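Local coordinates for alkylpurine DNA glycosylase AlkC (Pseudomonas fluorescens, PDB 5VHV), which binds DNA and, as an alkylpurine DNA glycosylase, probably excises alkylated purines by hydrolysing the N-glycosidic bond without flipping the base out of the helix, at residues Met50-His58 with Leu86-Tyr95; Glu117-Leu125 with Gly153-Leu164. All coordinates share one frame; numbering follows the deposited sequence.

Contact 1 of 2, residues Met50-His58 with Leu86-Tyr95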
loop_
_atom_site.group_PDB
_atom_site.type_symbol
_atom_site.label_atom_id
_atom_site.label_comp_id
_atom_site.label_asym_id
_atom_site.label_seq_id
_atom_site.Cartn_x
_atom_site.Cartn_y
_atom_site.Cartn_z
ATOM N N MET A 50 -0.092 -17.437 -10.220
ATOM C CA MET A 50 -1.115 -17.602 -9.198
ATOM C C MET A 50 -2.456 -17.941 -9.833
ATOM O O MET A 50 -3.121 -18.913 -9.440
ATOM C CB MET A 50 -1.214 -16.316 -8.366
ATOM C CG MET A 50 -2.213 -16.375 -7.221
ATOM S SD MET A 50 -3.893 -16.047 -7.724
ATOM C CE MET A 50 -3.878 -14.283 -8.028
ATOM N N ALA A 51 -2.845 -17.181 -10.857
ATOM C CA ALA A 51 -4.104 -17.459 -11.541
ATOM C C ALA A 51 -4.058 -18.810 -12.241
ATOM O O ALA A 51 -5.055 -19.546 -12.263
ATOM C CB ALA A 51 -4.424 -16.357 -12.554
ATOM N N ARG A 52 -2.917 -19.133 -12.841
ATOM C CA ARG A 52 -2.777 -20.390 -13.572
ATOM C C ARG A 52 -3.039 -21.597 -12.672
ATOM O O ARG A 52 -3.692 -22.554 -13.098
ATOM C CB ARG A 52 -1.396 -20.473 -14.206
ATOM C CG ARG A 52 -1.068 -21.829 -14.894
ATOM C CD ARG A 52 -1.905 -22.090 -16.148
ATOM N NE ARG A 52 -1.526 -21.239 -17.278
ATOM C CZ ARG A 52 -0.478 -21.439 -18.061
ATOM N NH1 ARG A 52 0.327 -22.468 -17.831
ATOM N NH2 ARG A 52 -0.218 -20.609 -19.064
ATOM N N VAL A 53 -2.591 -21.558 -11.412
ATOM C CA VAL A 53 -2.826 -22.697 -10.521
ATOM C C VAL A 53 -4.324 -22.943 -10.356
ATOM O O VAL A 53 -4.798 -24.081 -10.403
ATOM C CB VAL A 53 -2.143 -22.476 -9.160
ATOM C CG1 VAL A 53 -2.588 -23.536 -8.167
ATOM C CG2 VAL A 53 -0.617 -22.492 -9.318
ATOM N N SER A 54 -5.087 -21.879 -10.137
ATOM C CA SER A 54 -6.535 -21.999 -10.002
ATOM C C SER A 54 -7.172 -22.548 -11.272
ATOM O O SER A 54 -8.029 -23.447 -11.217
ATOM C CB SER A 54 -7.126 -20.629 -9.640
ATOM O OG SER A 54 -8.525 -20.580 -9.813
ATOM N N GLU A 55 -6.760 -22.032 -12.432
ATOM C CA GLU A 55 -7.293 -22.508 -13.701
ATOM C C GLU A 55 -6.959 -23.975 -13.921
ATOM O O GLU A 55 -7.768 -24.735 -14.465
ATOM C CB GLU A 55 -6.727 -21.683 -14.853
ATOM C CG GLU A 55 -7.094 -20.225 -14.769
ATOM C CD GLU A 55 -6.286 -19.363 -15.717
ATOM O OE1 GLU A 55 -5.487 -19.933 -16.485
ATOM O OE2 GLU A 55 -6.468 -18.121 -15.713
ATOM N N SER A 56 -5.742 -24.373 -13.563
ATOM C CA SER A 56 -5.329 -25.751 -13.777
ATOM C C SER A 56 -6.130 -26.692 -12.902
ATOM O O SER A 56 -6.529 -27.778 -13.349
ATOM C CB SER A 56 -3.838 -25.905 -13.487
ATOM O OG SER A 56 -3.075 -25.041 -14.312
ATOM N N LEU A 57 -6.382 -26.292 -11.657
ATOM C CA LEU A 57 -7.240 -27.098 -10.796
ATOM C C LEU A 57 -8.625 -27.235 -11.410
ATOM O O LEU A 57 -9.171 -28.339 -11.500
ATOM C CB LEU A 57 -7.328 -26.484 -9.398
ATOM C CG LEU A 57 -6.042 -26.566 -8.576
ATOM C CD1 LEU A 57 -6.158 -25.657 -7.365
ATOM C CD2 LEU A 57 -5.733 -27.990 -8.171
ATOM N N HIS A 58 -9.206 -26.119 -11.860
ATOM C CA HIS A 58 -10.537 -26.187 -12.454
ATOM C C HIS A 58 -10.558 -27.066 -13.697
ATOM O O HIS A 58 -11.567 -27.739 -13.970
ATOM C CB HIS A 58 -11.044 -24.786 -12.799
ATOM C CG HIS A 58 -12.497 -24.761 -13.123
ATOM N ND1 HIS A 58 -12.987 -24.993 -14.392
ATOM C CD2 HIS A 58 -13.575 -24.589 -12.323
ATOM C CE1 HIS A 58 -14.310 -24.941 -14.356
ATOM N NE2 HIS A 58 -14.689 -24.699 -13.115
ATOM N N LEU A 86 -2.943 -17.312 -2.246
ATOM C CA LEU A 86 -3.802 -16.413 -3.021
ATOM C C LEU A 86 -4.596 -17.129 -4.113
ATOM O O LEU A 86 -5.640 -16.609 -4.530
ATOM C CB LEU A 86 -2.978 -15.298 -3.678
ATOM C CG LEU A 86 -2.333 -14.269 -2.761
ATOM C CD1 LEU A 86 -1.335 -13.392 -3.526
ATOM C CD2 LEU A 86 -3.377 -13.424 -2.090
ATOM N N PHE A 87 -4.151 -18.296 -4.597
ATOM C CA PHE A 87 -4.936 -18.933 -5.649
ATOM C C PHE A 87 -6.265 -19.462 -5.130
ATOM O O PHE A 87 -7.196 -19.639 -5.920
ATOM C CB PHE A 87 -4.150 -20.034 -6.373
ATOM C CG PHE A 87 -3.987 -21.335 -5.606
ATOM C CD1 PHE A 87 -5.023 -22.256 -5.544
ATOM C CD2 PHE A 87 -2.777 -21.652 -5.018
ATOM C CE1 PHE A 87 -4.871 -23.453 -4.852
ATOM C CE2 PHE A 87 -2.601 -22.842 -4.338
ATOM C CZ PHE A 87 -3.656 -23.759 -4.251
ATOM N N LEU A 88 -6.408 -19.640 -3.817
ATOM C CA LEU A 88 -7.681 -20.131 -3.296
ATOM C C LEU A 88 -8.771 -19.077 -3.429
ATOM O O LEU A 88 -9.814 -19.367 -4.030
ATOM C CB LEU A 88 -7.501 -20.608 -1.850
ATOM C CG LEU A 88 -6.515 -21.761 -1.706
ATOM C CD1 LEU A 88 -6.105 -21.881 -0.234
ATOM C CD2 LEU A 88 -7.160 -23.029 -2.229
ATOM N N PRO A 89 -8.613 -17.857 -2.922
ATOM C CA PRO A 89 -9.623 -16.830 -3.236
ATOM C C PRO A 89 -9.774 -16.575 -4.723
ATOM O O PRO A 89 -10.888 -16.300 -5.191
ATOM C CB PRO A 89 -9.117 -15.585 -2.477
ATOM C CG PRO A 89 -7.763 -15.921 -2.007
ATOM C CD PRO A 89 -7.614 -17.384 -1.943
ATOM N N HIS A 90 -8.702 -16.706 -5.504
ATOM C CA HIS A 90 -8.835 -16.526 -6.941
ATOM C C HIS A 90 -9.810 -17.535 -7.538
ATOM O O HIS A 90 -10.621 -17.185 -8.406
ATOM C CB HIS A 90 -7.488 -16.644 -7.643
ATOM C CG HIS A 90 -7.559 -16.298 -9.096
ATOM N ND1 HIS A 90 -7.630 -14.995 -9.554
ATOM C CD2 HIS A 90 -7.645 -17.088 -10.194
ATOM C CE1 HIS A 90 -7.726 -15.005 -10.877
ATOM N NE2 HIS A 90 -7.732 -16.264 -11.286
ATOM N N TYR A 91 -9.740 -18.790 -7.084
ATOM C CA TYR A 91 -10.668 -19.805 -7.566
ATOM C C TYR A 91 -12.109 -19.390 -7.277
ATOM O O TYR A 91 -12.995 -19.526 -8.125
ATOM C CB TYR A 91 -10.310 -21.156 -6.917
ATOM C CG TYR A 91 -11.180 -22.293 -7.388
ATOM C CD1 TYR A 91 -12.440 -22.454 -6.864
ATOM C CD2 TYR A 91 -10.740 -23.205 -8.359
ATOM C CE1 TYR A 91 -13.268 -23.448 -7.293
ATOM C CE2 TYR A 91 -11.574 -24.212 -8.797
ATOM C CZ TYR A 91 -12.834 -24.327 -8.251
ATOM O OH TYR A 91 -13.708 -25.305 -8.665
ATOM N N VAL A 92 -12.352 -18.826 -6.096
ATOM C CA VAL A 92 -13.700 -18.398 -5.732
ATOM C C VAL A 92 -14.177 -17.270 -6.646
ATOM O O VAL A 92 -15.328 -17.250 -7.099
ATOM C CB VAL A 92 -13.720 -17.974 -4.247
ATOM C CG1 VAL A 92 -15.039 -17.311 -3.896
ATOM C CG2 VAL A 92 -13.435 -19.158 -3.353
ATOM N N ALA A 93 -13.326 -16.269 -6.871
ATOM C CA ALA A 93 -13.717 -15.164 -7.748
ATOM C C ALA A 93 -13.947 -15.628 -9.181
ATOM O O ALA A 93 -14.818 -15.090 -9.880
ATOM C CB ALA A 93 -12.656 -14.076 -7.718
ATOM N N SER A 94 -13.188 -16.634 -9.626
ATOM C CA SER A 94 -13.295 -17.119 -10.997
ATOM C C SER A 94 -14.568 -17.924 -11.213
ATOM O O SER A 94 -15.252 -17.749 -12.229
ATOM C CB SER A 94 -12.074 -17.973 -11.354
ATOM O OG SER A 94 -10.859 -17.212 -11.359
ATOM N N TYR A 95 -14.885 -18.840 -10.293
ATOM C CA TYR A 95 -15.894 -19.863 -10.534
ATOM C C TYR A 95 -17.105 -19.757 -9.614
ATOM O O TYR A 95 -18.059 -20.535 -9.778
ATOM C CB TYR A 95 -15.249 -21.260 -10.419
ATOM C CG TYR A 95 -13.997 -21.335 -11.277
ATOM C CD1 TYR A 95 -14.072 -21.162 -12.660
ATOM C CD2 TYR A 95 -12.760 -21.516 -10.712
ATOM C CE1 TYR A 95 -12.915 -21.185 -13.455
ATOM C CE2 TYR A 95 -11.597 -21.551 -11.494
ATOM C CZ TYR A 95 -11.685 -21.375 -12.861
ATOM O OH TYR A 95 -10.520 -21.391 -13.586
HETATM O O HOH W 1 -9.129 -19.308 -12.111
HETATM O O HOH W 2 -7.931 -16.628 -14.105
HETATM O O HOH W 3 -16.257 -24.942 -10.256
#
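Phe87 and Ser54 are the two knobs of this helix-helix packing, in which segment 50-58 of helix 46-60 crosses segment 87-95 at -60°, their axes 8.4 Å apart at closest approach, within the all-helical, superhelical part of this DNA_alkylation-family glycosylase. The Phe87 side chain drops among Met50, Val53, Ser54 and Leu57. Its CG stands between the backbone N and the carbonyl carbon, and the ring lies flat beneath Val53: CG1 of Val53 sits 3.6 Å from the centroid of the Phe87 ring, almost on the normal, a CH-pi contact. Leu57 CD1 comes in obliquely at CE1, and Ile17 of helix 11-24 also packs on the Phe87 side chain. In return, Ser54 enters a hole made by His90, Tyr91, Ser94 and Tyr95, its OG 3.2 Å from Tyr91 CA.

Toward the start of the segments, the bent chain of Met50 lays SD 3.6 Å from His90 CB, oblique to the imidazole, while Ala51 CA lies over a face of that ring. The imidazole turns its edge to Ser54 CB. At the other end, His58 and Tyr95 form a face-to-face stack, centroids 3.8 Å apart and planes 18° from parallel; His58 CD2 is over the middle of the phenol ring, whose opposite face rests on Ser94 CB. With CG anti to the backbone N (chi1 -167°), the imidazole is directed across to helix 87-95, and Tyr91 OH meets its edge.

Polar links between the helices run through water. One water bridges Glu55 OE2 and His90 NE2, two ionisable groups 5.0 Å apart. Another joins three hydroxyls: it lies 2.7 Å from Ser54 OG, donates to Ser94 OG, and bonds to Tyr95 OH.

Contact 2 of 2, residues Glu117-Leu125 with Gly153-Leu164. With 9B4 ((2R,5R,13R,16R)-9-(hydroxymethyl)-9-{[(2R)-2-hydroxypropoxy]methyl}-5,13-dimethyl-4,7,11,14-tetraoxaheptadecane-2,16-diol), chain L; nucleotides of chain D.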
loop_
_atom_site.group_PDB
_atom_site.type_symbol
_atom_site.label_atom_id
_atom_site.label_comp_id
_atom_site.label_asym_id
_atom_site.label_seq_id
_atom_site.Cartn_x
_atom_site.Cartn_y
_atom_site.Cartn_z
ATOM N N GLU A 117 -8.037 -10.065 -0.729
ATOM C CA GLU A 117 -8.142 -8.675 -1.157
ATOM C C GLU A 117 -8.300 -8.531 -2.663
ATOM O O GLU A 117 -8.944 -7.585 -3.112
ATOM C CB GLU A 117 -6.916 -7.872 -0.707
ATOM C CG GLU A 117 -5.609 -8.234 -1.408
ATOM C CD GLU A 117 -4.413 -7.704 -0.624
ATOM O OE1 GLU A 117 -3.747 -6.792 -1.131
ATOM O OE2 GLU A 117 -4.130 -8.216 0.487
ATOM N N PHE A 118 -7.700 -9.424 -3.457
ATOM C CA PHE A 118 -7.880 -9.358 -4.909
ATOM C C PHE A 118 -9.215 -9.960 -5.333
ATOM O O PHE A 118 -9.922 -9.394 -6.181
ATOM C CB PHE A 118 -6.719 -10.071 -5.605
ATOM C CG PHE A 118 -5.386 -9.529 -5.200
ATOM C CD1 PHE A 118 -5.078 -8.202 -5.466
ATOM C CD2 PHE A 118 -4.465 -10.314 -4.540
ATOM C CE1 PHE A 118 -3.877 -7.676 -5.073
ATOM C CE2 PHE A 118 -3.254 -9.795 -4.145
ATOM C CZ PHE A 118 -2.963 -8.473 -4.406
ATOM N N ALA A 119 -9.565 -11.105 -4.755
ATOM C CA ALA A 119 -10.773 -11.814 -5.176
ATOM C C ALA A 119 -12.032 -10.996 -4.881
ATOM O O ALA A 119 -12.965 -10.972 -5.686
ATOM C CB ALA A 119 -10.819 -13.176 -4.474
ATOM N N ILE A 120 -12.083 -10.319 -3.731
ATOM C CA ILE A 120 -13.315 -9.634 -3.365
ATOM C C ILE A 120 -13.611 -8.503 -4.338
ATOM O O ILE A 120 -14.777 -8.140 -4.536
ATOM C CB ILE A 120 -13.240 -9.122 -1.915
ATOM C CG1 ILE A 120 -14.617 -8.675 -1.412
ATOM C CG2 ILE A 120 -12.237 -7.966 -1.769
ATOM C CD1 ILE A 120 -15.600 -9.815 -1.211
ATOM N N ARG A 121 -12.582 -7.975 -5.010
ATOM C CA ARG A 121 -12.788 -6.852 -5.921
ATOM C C ARG A 121 -13.545 -7.261 -7.179
ATOM O O ARG A 121 -14.262 -6.438 -7.754
ATOM C CB ARG A 121 -11.437 -6.208 -6.258
ATOM C CG ARG A 121 -10.796 -5.603 -5.001
ATOM C CD ARG A 121 -9.385 -5.087 -5.250
ATOM N NE ARG A 121 -9.253 -3.788 -5.913
ATOM C CZ ARG A 121 -9.434 -2.614 -5.302
ATOM N NH1 ARG A 121 -9.831 -2.583 -4.034
ATOM N NH2 ARG A 121 -9.197 -1.462 -5.949
ATOM N N HIS A 122 -13.441 -8.529 -7.604
ATOM C CA HIS A 122 -14.266 -8.982 -8.719
ATOM C C HIS A 122 -15.735 -8.956 -8.341
ATOM O O HIS A 122 -16.595 -8.628 -9.174
ATOM C CB HIS A 122 -13.848 -10.385 -9.161
ATOM C CG HIS A 122 -12.451 -10.434 -9.695
ATOM N ND1 HIS A 122 -12.136 -10.046 -10.984
ATOM C CD2 HIS A 122 -11.280 -10.740 -9.095
ATOM C CE1 HIS A 122 -10.831 -10.151 -11.162
ATOM N NE2 HIS A 122 -10.287 -10.572 -10.030
ATOM N N PHE A 123 -16.042 -9.285 -7.083
ATOM C CA PHE A 123 -17.427 -9.241 -6.624
ATOM C C PHE A 123 -17.883 -7.798 -6.435
ATOM O O PHE A 123 -19.020 -7.460 -6.772
ATOM C CB PHE A 123 -17.584 -10.041 -5.327
ATOM C CG PHE A 123 -17.467 -11.543 -5.503
ATOM C CD1 PHE A 123 -18.581 -12.325 -5.809
ATOM C CD2 PHE A 123 -16.250 -12.163 -5.350
ATOM C CE1 PHE A 123 -18.469 -13.708 -5.947
ATOM C CE2 PHE A 123 -16.118 -13.553 -5.489
ATOM C CZ PHE A 123 -17.228 -14.320 -5.798
ATOM N N LEU A 124 -17.006 -6.918 -5.930
ATOM C CA LEU A 124 -17.382 -5.512 -5.818
ATOM C C LEU A 124 -17.635 -4.900 -7.187
ATOM O O LEU A 124 -18.461 -3.988 -7.319
ATOM C CB LEU A 124 -16.305 -4.735 -5.062
ATOM C CG LEU A 124 -16.272 -4.985 -3.547
ATOM C CD1 LEU A 124 -14.964 -4.491 -2.973
ATOM C CD2 LEU A 124 -17.440 -4.302 -2.821
ATOM N N LEU A 125 -16.959 -5.408 -8.223
ATOM C CA LEU A 125 -17.136 -4.858 -9.566
ATOM C C LEU A 125 -18.462 -5.296 -10.166
ATOM O O LEU A 125 -19.203 -4.476 -10.731
ATOM C CB LEU A 125 -15.970 -5.286 -10.460
ATOM C CG LEU A 125 -15.990 -4.702 -11.877
ATOM C CD1 LEU A 125 -15.865 -3.164 -11.851
ATOM C CD2 LEU A 125 -14.874 -5.349 -12.706
ATOM N N GLY A 153 -9.824 -4.635 0.876
ATOM C CA GLY A 153 -10.453 -5.073 -0.358
ATOM C C GLY A 153 -11.289 -4.008 -1.020
ATOM O O GLY A 153 -11.506 -4.075 -2.233
ATOM N N SER A 154 -11.781 -3.043 -0.245
ATOM C CA SER A 154 -12.640 -1.995 -0.762
ATOM C C SER A 154 -11.856 -0.750 -1.149
ATOM O O SER A 154 -12.463 0.250 -1.530
ATOM C CB SER A 154 -13.717 -1.659 0.274
ATOM O OG SER A 154 -13.170 -1.135 1.486
ATOM N N ARG A 155 -10.530 -0.791 -1.051
ATOM C CA ARG A 155 -9.715 0.389 -1.335
ATOM C C ARG A 155 -9.982 0.919 -2.741
ATOM O O ARG A 155 -10.081 0.131 -3.699
ATOM C CB ARG A 155 -8.229 0.050 -1.232
ATOM C CG ARG A 155 -7.705 0.088 0.172
ATOM C CD ARG A 155 -6.241 -0.326 0.199
ATOM N NE ARG A 155 -5.390 0.619 -0.519
ATOM C CZ ARG A 155 -4.059 0.627 -0.466
ATOM N NH1 ARG A 155 -3.406 -0.296 0.230
ATOM N NH2 ARG A 155 -3.372 1.574 -1.111
ATOM N N PRO A 156 -10.024 2.240 -2.922
ATOM C CA PRO A 156 -10.109 2.761 -4.291
ATOM C C PRO A 156 -8.968 2.282 -5.182
ATOM O O PRO A 156 -9.189 1.935 -6.354
ATOM C CB PRO A 156 -10.063 4.284 -4.088
ATOM C CG PRO A 156 -10.413 4.526 -2.675
ATOM C CD PRO A 156 -10.078 3.301 -1.900
ATOM N N ARG A 157 -7.737 2.303 -4.663
ATOM C CA ARG A 157 -6.522 2.138 -5.461
ATOM C C ARG A 157 -5.594 1.090 -4.838
ATOM O O ARG A 157 -4.432 1.362 -4.518
ATOM C CB ARG A 157 -5.777 3.448 -5.585
ATOM C CG ARG A 157 -6.561 4.500 -6.334
ATOM C CD ARG A 157 -5.765 5.765 -6.333
ATOM N NE ARG A 157 -6.458 6.865 -6.983
ATOM C CZ ARG A 157 -5.860 7.783 -7.719
ATOM N NH1 ARG A 157 -4.556 7.736 -7.928
ATOM N NH2 ARG A 157 -6.566 8.750 -8.264
ATOM N N LEU A 158 -6.098 -0.125 -4.713
ATOM C CA LEU A 158 -5.276 -1.216 -4.185
ATOM C C LEU A 158 -4.158 -1.574 -5.167
ATOM O O LEU A 158 -4.436 -1.843 -6.343
ATOM C CB LEU A 158 -6.154 -2.443 -3.942
ATOM C CG LEU A 158 -5.413 -3.637 -3.327
ATOM C CD1 LEU A 158 -5.026 -3.380 -1.859
ATOM C CD2 LEU A 158 -6.246 -4.905 -3.421
ATOM N N PRO A 159 -2.899 -1.638 -4.735
ATOM C CA PRO A 159 -1.854 -2.106 -5.651
ATOM C C PRO A 159 -2.127 -3.530 -6.127
ATOM O O PRO A 159 -2.638 -4.369 -5.384
ATOM C CB PRO A 159 -0.574 -2.016 -4.811
ATOM C CG PRO A 159 -0.859 -0.865 -3.873
ATOM C CD PRO A 159 -2.321 -1.119 -3.481
ATOM N N TRP A 160 -1.818 -3.772 -7.399
ATOM C CA TRP A 160 -1.928 -5.071 -8.073
ATOM C C TRP A 160 -3.372 -5.460 -8.376
ATOM O O TRP A 160 -3.633 -6.620 -8.725
ATOM C CB TRP A 160 -1.250 -6.191 -7.278
ATOM C CG TRP A 160 0.235 -6.096 -7.193
ATOM C CD1 TRP A 160 1.012 -4.978 -7.391
ATOM C CD2 TRP A 160 1.140 -7.171 -6.901
ATOM N NE1 TRP A 160 2.348 -5.298 -7.210
ATOM C CE2 TRP A 160 2.452 -6.633 -6.914
ATOM C CE3 TRP A 160 0.970 -8.534 -6.605
ATOM C CZ2 TRP A 160 3.575 -7.410 -6.667
ATOM C CZ3 TRP A 160 2.094 -9.307 -6.353
ATOM C CH2 TRP A 160 3.380 -8.742 -6.387
ATOM N N SER A 161 -4.314 -4.520 -8.287
ATOM C CA SER A 161 -5.688 -4.743 -8.731
ATOM C C SER A 161 -6.171 -3.513 -9.476
ATOM O O SER A 161 -5.573 -2.441 -9.396
ATOM C CB SER A 161 -6.634 -5.060 -7.570
ATOM O OG SER A 161 -7.969 -5.290 -8.020
ATOM N N PHE A 162 -7.231 -3.700 -10.260
ATOM C CA PHE A 162 -7.910 -2.573 -10.869
ATOM C C PHE A 162 -8.462 -1.645 -9.797
ATOM O O PHE A 162 -8.821 -2.061 -8.690
ATOM C CB PHE A 162 -9.046 -3.056 -11.800
ATOM C CG PHE A 162 -9.921 -4.131 -11.193
ATOM C CD1 PHE A 162 -11.046 -3.800 -10.463
ATOM C CD2 PHE A 162 -9.616 -5.466 -11.375
ATOM C CE1 PHE A 162 -11.830 -4.810 -9.899
ATOM C CE2 PHE A 162 -10.394 -6.465 -10.812
ATOM C CZ PHE A 162 -11.494 -6.137 -10.090
ATOM N N ARG A 163 -8.503 -0.363 -10.130
ATOM C CA ARG A 163 -9.148 0.611 -9.277
ATOM C C ARG A 163 -10.646 0.330 -9.250
ATOM O O ARG A 163 -11.214 -0.176 -10.224
ATOM C CB ARG A 163 -8.881 2.029 -9.791
ATOM C CG ARG A 163 -7.416 2.435 -9.677
ATOM C CD ARG A 163 -7.175 3.899 -10.017
ATOM N NE ARG A 163 -5.743 4.182 -10.062
ATOM C CZ ARG A 163 -5.208 5.319 -10.498
ATOM N NH1 ARG A 163 -5.984 6.312 -10.936
ATOM N NH2 ARG A 163 -3.888 5.451 -10.525
ATOM N N LEU A 164 -11.280 0.624 -8.122
ATOM C CA LEU A 164 -12.736 0.492 -7.999
ATOM C C LEU A 164 -13.334 1.868 -8.279
ATOM O O LEU A 164 -13.377 2.736 -7.402
ATOM C CB LEU A 164 -13.139 -0.046 -6.622
ATOM C CG LEU A 164 -12.860 -1.528 -6.360
ATOM C CD1 LEU A 164 -13.176 -1.880 -4.907
ATOM C CD2 LEU A 164 -13.665 -2.409 -7.311
HETATM C C01 9B4 L . 7.331 -5.192 -5.774
HETATM C C02 9B4 L . 6.628 -5.403 -4.433
HETATM C C03 9B4 L . 6.624 -6.884 -4.107
HETATM C C05 9B4 L . 5.816 -8.507 -2.679
HETATM C C06 9B4 L . 5.628 -8.851 -1.205
HETATM C C07 9B4 L . 4.458 -8.070 -0.620
HETATM C C09 9B4 L . 2.168 -7.656 -0.818
HETATM C C10 9B4 L . 0.873 -8.469 -0.888
HETATM C C12 9B4 L . -0.115 -10.501 -0.142
HETATM C C13 9B4 L . -0.083 -11.491 1.027
HETATM C C15 9B4 L . -0.937 -12.714 0.695
HETATM C C16 9B4 L . 0.665 -8.861 -2.345
HETATM C C17 9B4 L . 6.863 -8.488 -0.367
HETATM C C23 9B4 L . 5.300 -10.348 -1.200
HETATM C C25 9B4 L . 6.367 -11.941 0.066
HETATM C C26 9B4 L . 6.120 -12.997 1.132
HETATM C C27 9B4 L . 4.770 -12.807 1.834
HETATM C C34 9B4 L . 4.981 -3.846 -3.719
HETATM C C35 9B4 L . 3.690 -4.087 -2.953
HETATM C C37 9B4 L . 3.139 -2.722 -2.534
HETATM O O04 9B4 L . 5.955 -7.129 -2.890
HETATM O O08 9B4 L . 3.266 -8.418 -1.256
HETATM O O11 9B4 L . 0.969 -9.609 -0.072
HETATM O O14 9B4 L . 1.231 -11.914 1.261
HETATM O O18 9B4 L . 8.069 -8.991 -0.888
HETATM O O24 9B4 L . 5.386 -10.926 0.062
HETATM O O28 9B4 L . 6.139 -14.222 0.458
HETATM O O33 9B4 L . 5.299 -4.978 -4.479
HETATM O O36 9B4 L . 2.783 -4.773 -3.775
ATOM P P DA D 10 -6.300 0.080 -13.543
ATOM O OP1 DA D 10 -7.544 0.473 -12.826
ATOM O OP2 DA D 10 -6.467 -0.779 -14.749
ATOM O "O5'" DA D 10 -5.598 1.432 -13.983
ATOM C "C5'" DA D 10 -5.440 2.429 -13.032
ATOM C "C4'" DA D 10 -4.589 3.529 -13.578
ATOM O "O4'" DA D 10 -3.241 3.046 -13.760
ATOM C "C3'" DA D 10 -5.044 4.047 -14.943
ATOM O "O3'" DA D 10 -5.447 5.370 -14.810
ATOM C "C2'" DA D 10 -3.809 3.893 -15.834
ATOM C "C1'" DA D 10 -2.685 3.762 -14.827
ATOM N N9 DA D 10 -1.506 3.055 -15.313
ATOM C C8 DA D 10 -1.455 1.820 -15.894
ATOM N N7 DA D 10 -0.245 1.438 -16.214
ATOM C C5 DA D 10 0.552 2.491 -15.809
ATOM C C6 DA D 10 1.943 2.710 -15.880
ATOM N N6 DA D 10 2.797 1.836 -16.429
ATOM N N1 DA D 10 2.419 3.886 -15.393
ATOM C C2 DA D 10 1.552 4.764 -14.869
ATOM N N3 DA D 10 0.225 4.667 -14.757
ATOM C C4 DA D 10 -0.211 3.493 -15.246
ATOM P P DT D 7 9.289 -10.314 -10.173
ATOM O OP1 DT D 7 8.921 -11.733 -10.162
ATOM O OP2 DT D 7 10.142 -9.813 -11.296
ATOM O "O5'" DT D 7 8.071 -9.343 -10.074
ATOM C "C5'" DT D 7 7.045 -9.642 -9.173
ATOM C "C4'" DT D 7 5.909 -8.666 -9.326
ATOM O "O4'" DT D 7 6.346 -7.351 -8.912
ATOM C "C3'" DT D 7 5.356 -8.501 -10.750
ATOM O "O3'" DT D 7 4.051 -9.104 -10.796
ATOM C "C2'" DT D 7 5.347 -6.965 -10.980
ATOM C "C1'" DT D 7 5.568 -6.394 -9.580
ATOM N N1 DT D 7 6.284 -5.120 -9.534
ATOM C C2 DT D 7 5.714 -4.046 -8.882
ATOM O O2 DT D 7 4.615 -4.086 -8.338
ATOM N N3 DT D 7 6.495 -2.919 -8.842
ATOM C C4 DT D 7 7.738 -2.753 -9.402
ATOM O O4 DT D 7 8.344 -1.689 -9.340
ATOM C C5 DT D 7 8.281 -3.917 -10.067
ATOM C C7 DT D 7 9.634 -3.855 -10.708
ATOM C C6 DT D 7 7.536 -5.036 -10.100
HETATM O O HOH W 4 -2.073 -5.236 -2.785
HETATM O O HOH W 5 -8.344 -7.926 -7.981
#
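Arg121 reaches from helix 119-126 into the loop 153-164, where its guanidinium is held flat by backbone carbonyls. Arg155 O takes Arg121 NH1 and NH2 end-on, the bond from Arg121 NH1 being 2.7 Å long and on a lone pair in the carbonyl plane. Phe162 O receives Arg121 NE and NH2 from the side, 2.8 Å from Arg121 NH2, and Gly153 O binds NH1 from above its carbonyl plane. Leu158 CB lies over one face, 3.6 Å from Arg121 CZ, and Leu164 presses on the other. A bend at chi3 (79°) turns the group into this ring of oxygens; a leucine here would probably leave these carbonyls without their Arg121 donors and the loop less firmly shaped. Packing is also close at Gly153, whose CA is 3.7 Å from Ile120 CG2, with little room for a side chain.

The outer side is looser. Phe162 points its edge at the face of His122, centroids 5.3 Å apart, and Leu125 CD2 only grazes the Phe162 ring. Two waters bridge the segments, between Glu117 OE1 and Pro159 O and between Phe118 O and Ser161 OG; Glu117 OE2 bonds Ser115 OG and forms a salt bridge with Arg148. On the DNA side, Trp160, in the type II beta turn Leu158-Ser161, gives NE1 to O2 of DT7 of chain D at 2.8 Å, and Arg163 N donates to OP1 of DA10 of chain D.

The loop joins helix 144-152 to helix 165-169; Pro156 packs on helix 187-201, while Ile120 and Leu124 rest against helix 128-138.

Overall arrangement
Contact 1 and contact 2 follow one another along the chain, their centres about 16 Å apart, and touch directly through helix 87-95: Pro89 O lies 3.2 Å from Ala119 CB, and Ala93 CA lies 3.7 Å from Phe123 CE2. Helix 100-110 packs against both, through Val92 on one side and Ile120 and Phe123 on the other. Each contact also gives one residue to the 9B4 pocket, Leu86 from contact 1 and Trp160 from contact 2, with Leu5, Gly82 and Phe83 completing it. Their relation to DNA differs: contact 2 binds nucleotides directly, whereas the nearest atom of contact 1 stays about 8 Å from the nucleic acid.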